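Side-chain contact in major pilin backbone protein T-antigen, T13 (Streptococcus pyogenes, PDB 6BBT), which probably polymerises into the shaft of the pilus on the streptococcal cell surface and serves as the serotyping T-antigen: residues Lys195-Asp199 with Gly200-Asp204. Numbering follows the deposited sequence.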
ATOM      1  N   LYS A 195      14.685   6.580   4.689  1.00 16.75           N
ATOM      2  CA  LYS A 195      15.939   6.371   5.401  1.00 16.85           C
ATOM      3  C   LYS A 195      17.074   5.947   4.466  1.00 15.94           C
ATOM      4  O   LYS A 195      16.872   5.209   3.510  1.00 15.25           O
ATOM      5  CB  LYS A 195      15.756   5.319   6.485  1.00 18.52           C
ATOM      6  CG  LYS A 195      14.710   5.704   7.508  1.00 20.07           C
ATOM      7  CD  LYS A 195      15.237   6.830   8.391  1.00 21.19           C
ATOM      8  CE  LYS A 195      14.126   7.478   9.139  1.00 22.77           C
ATOM      9  NZ  LYS A 195      14.734   8.426  10.109  1.00 23.68           N
ATOM     10  N   ILE A 196      18.269   6.446   4.752  1.00 15.17           N
ATOM     11  CA  ILE A 196      19.470   6.036   4.077  1.00 15.00           C
ATOM     12  C   ILE A 196      20.520   5.725   5.158  1.00 16.27           C
ATOM     13  O   ILE A 196      20.561   6.409   6.190  1.00 15.70           O
ATOM     14  CB  ILE A 196      19.964   7.111   3.096  1.00 15.52           C
ATOM     15  CG1 ILE A 196      21.115   6.607   2.226  1.00 16.54           C
ATOM     16  CG2 ILE A 196      20.384   8.400   3.783  1.00 15.67           C
ATOM     17  CD1 ILE A 196      21.388   7.487   1.024  1.00 17.07           C
ATOM     18  N   ILE A 197      21.357   4.719   4.906  1.00 16.04           N
ATOM     19  CA  ILE A 197      22.483   4.411   5.793  1.00 17.54           C
ATOM     20  C   ILE A 197      23.744   4.786   5.064  1.00 17.83           C
ATOM     21  O   ILE A 197      24.027   4.270   3.986  1.00 17.68           O
ATOM     22  CB  ILE A 197      22.506   2.943   6.245  1.00 18.54           C
ATOM     23  CG1 ILE A 197      21.196   2.632   6.972  1.00 18.81           C
ATOM     24  CG2 ILE A 197      23.747   2.692   7.136  1.00 18.74           C
ATOM     25  CD1 ILE A 197      20.928   1.166   7.200  1.00 20.20           C
ATOM     26  N   GLN A 198      24.496   5.698   5.664  1.00 18.50           N
ATOM     27  CA  GLN A 198      25.591   6.368   5.004  1.00 19.05           C
ATOM     28  C   GLN A 198      26.725   6.526   6.014  1.00 19.00           C
ATOM     29  O   GLN A 198      26.517   7.095   7.081  1.00 17.98           O
ATOM     30  CB  GLN A 198      25.071   7.725   4.530  1.00 20.71           C
ATOM     31  CG  GLN A 198      26.100   8.708   4.016  1.00 22.17           C
ATOM     32  CD  GLN A 198      25.459   9.968   3.425  1.00 23.28           C
ATOM     33  OE1 GLN A 198      24.269   9.994   3.121  1.00 26.17           O
ATOM     34  NE2 GLN A 198      26.251  11.004   3.252  1.00 24.34           N
ATOM     35  N   ASP A 199      27.893   5.991   5.674  1.00 20.19           N
ATOM     36  CA  ASP A 199      29.032   5.873   6.591  1.00 22.50           C
ATOM     37  C   ASP A 199      28.623   5.383   7.994  1.00 20.81           C
ATOM     38  O   ASP A 199      29.016   5.960   9.006  1.00 19.78           O
ATOM     39  CB  ASP A 199      29.774   7.206   6.676  1.00 26.29           C
ATOM     40  CG  ASP A 199      31.139   7.072   7.377  1.00 30.60           C
ATOM     41  OD1 ASP A 199      31.860   6.080   7.118  1.00 33.06           O
ATOM     42  OD2 ASP A 199      31.468   7.944   8.209  1.00 34.80           O
ATOM     43  N   GLY A 200      27.767   4.372   8.042  1.00 19.84           N
ATOM     44  CA  GLY A 200      27.267   3.827   9.310  1.00 19.81           C
ATOM     45  C   GLY A 200      26.056   4.512   9.925  1.00 19.89           C
ATOM     46  O   GLY A 200      25.392   3.917  10.779  1.00 18.79           O
ATOM     47  N   GLN A 201      25.763   5.748   9.511  1.00 20.89           N
ATOM     48  CA  GLN A 201      24.745   6.561  10.168  1.00 22.74           C
ATOM     49  C   GLN A 201      23.450   6.516   9.394  1.00 21.32           C
ATOM     50  O   GLN A 201      23.460   6.542   8.154  1.00 21.79           O
ATOM     51  CB  GLN A 201      25.167   8.033  10.247  1.00 25.55           C
ATOM     52  CG  GLN A 201      26.481   8.315  10.943  1.00 29.55           C
ATOM     53  CD  GLN A 201      26.979   9.725  10.638  1.00 35.10           C
ATOM     54  OE1 GLN A 201      28.137   9.925  10.254  1.00 40.42           O
ATOM     55  NE2 GLN A 201      26.091  10.705  10.777  1.00 37.07           N
ATOM     56  N   THR A 202      22.347   6.471  10.122  1.00 21.00           N
ATOM     57  CA  THR A 202      21.014   6.487   9.526  1.00 22.78           C
ATOM     58  C   THR A 202      20.627   7.957   9.332  1.00 22.82           C
ATOM     59  O   THR A 202      20.630   8.725  10.287  1.00 21.95           O
ATOM     60  CB  THR A 202      20.007   5.736  10.402  1.00 25.13           C
ATOM     61  OG1 THR A 202      20.302   4.325  10.366  1.00 26.87           O
ATOM     62  CG2 THR A 202      18.590   5.940   9.898  1.00 26.89           C
ATOM     63  N   LYS A 203      20.351   8.339   8.089  1.00 21.64           N
ATOM     64  CA  LYS A 203      19.965   9.702   7.737  1.00 21.65           C
ATOM     65  C   LYS A 203      18.676   9.721   6.925  1.00 20.18           C
ATOM     66  O   LYS A 203      18.137   8.656   6.604  1.00 18.48           O
ATOM     67  CB  LYS A 203      21.085  10.339   6.938  1.00 23.52           C
ATOM     68  CG  LYS A 203      22.329  10.586   7.745  1.00 26.64           C
ATOM     69  CD  LYS A 203      23.265  11.479   6.963  1.00 31.09           C
ATOM     70  CE  LYS A 203      24.485  11.851   7.780  1.00 35.21           C
ATOM     71  NZ  LYS A 203      25.466  12.568   6.918  1.00 37.15           N
ATOM     72  N   ASP A 204      18.189  10.929   6.599  1.00 18.81           N
ATOM     73  CA  ASP A 204      16.900  11.109   5.895  1.00 18.43           C
ATOM     74  C   ASP A 204      17.114  11.720   4.520  1.00 17.47           C
ATOM     75  O   ASP A 204      17.767  12.777   4.387  1.00 15.76           O
ATOM     76  CB  ASP A 204      15.958  12.026   6.675  1.00 20.47           C
ATOM     77  CG  ASP A 204      15.394  11.397   7.909  1.00 22.57           C
ATOM     78  OD1 ASP A 204      15.154  10.181   7.937  1.00 24.66           O
ATOM     79  OD2 ASP A 204      15.148  12.142   8.874  1.00 27.20           O
TER
HETATM   80  O   HOH W   1      12.929  11.263  10.220  1.00 45.38           O
HETATM   81  O   HOH W   2      27.091   9.888   7.299  1.00 39.90           O
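Lys195 and Asp204 pair across a tight surface hairpin in the C-terminal part of the chain, where strand 193-198 turns back into strand 201-206. Lys195 NZ lies 2.8 Å from Asp204 OD1, a salt bridge made through the syn lone pair of that oxygen. The two side chains run alongside each other in the same direction; a bend in the lysine at chi2 (-72°) swings its chain towards the neighbouring strand, where CD also packs 3.8 Å from Thr202 CG2. Water 1 spans the charged ends, donating to Asp204 OD2 and accepting a weak bond from Lys195 NZ. Farther along this face Ile197 CG1 meets Thr202 OG1 at 3.9 Å.

The other face carries Ile196, Gln198, Gln201 and Lys203. CG2 of Ile196 rests against Lys203 CB, while its CG1 branch, anti to the backbone N (chi1 -172°), leads away from Lys203; the buried side chain packs on Ile221, Leu223 and Tyr211. Lys203 stretches out towards the turn, and water 2 links its NZ, by a weak bond, to Gln198 O, to which the water donates. Gln198 OE1, the side-chain oxygen, is hydrogen-bonded to the hydroxyl of Tyr211.

Ile196 and Lys203 exchange two backbone bonds, the one from Lys203 N to Ile196 O being almost straight at 176°. Gln198 and Gln201 exchange two more: Gln198 N reaches Gln201 O at 2.8 Å, and Gln201 N returns to Gln198 O. Asp199 and Gly200 fill the corner with positive phi angles. Joined to strand 220-227 by backbone hydrogen bonding between Ile197 and Met222, this is a 2:2 beta hairpin, whose two-residue loop is a type I' turn from Gln198 to Gln201.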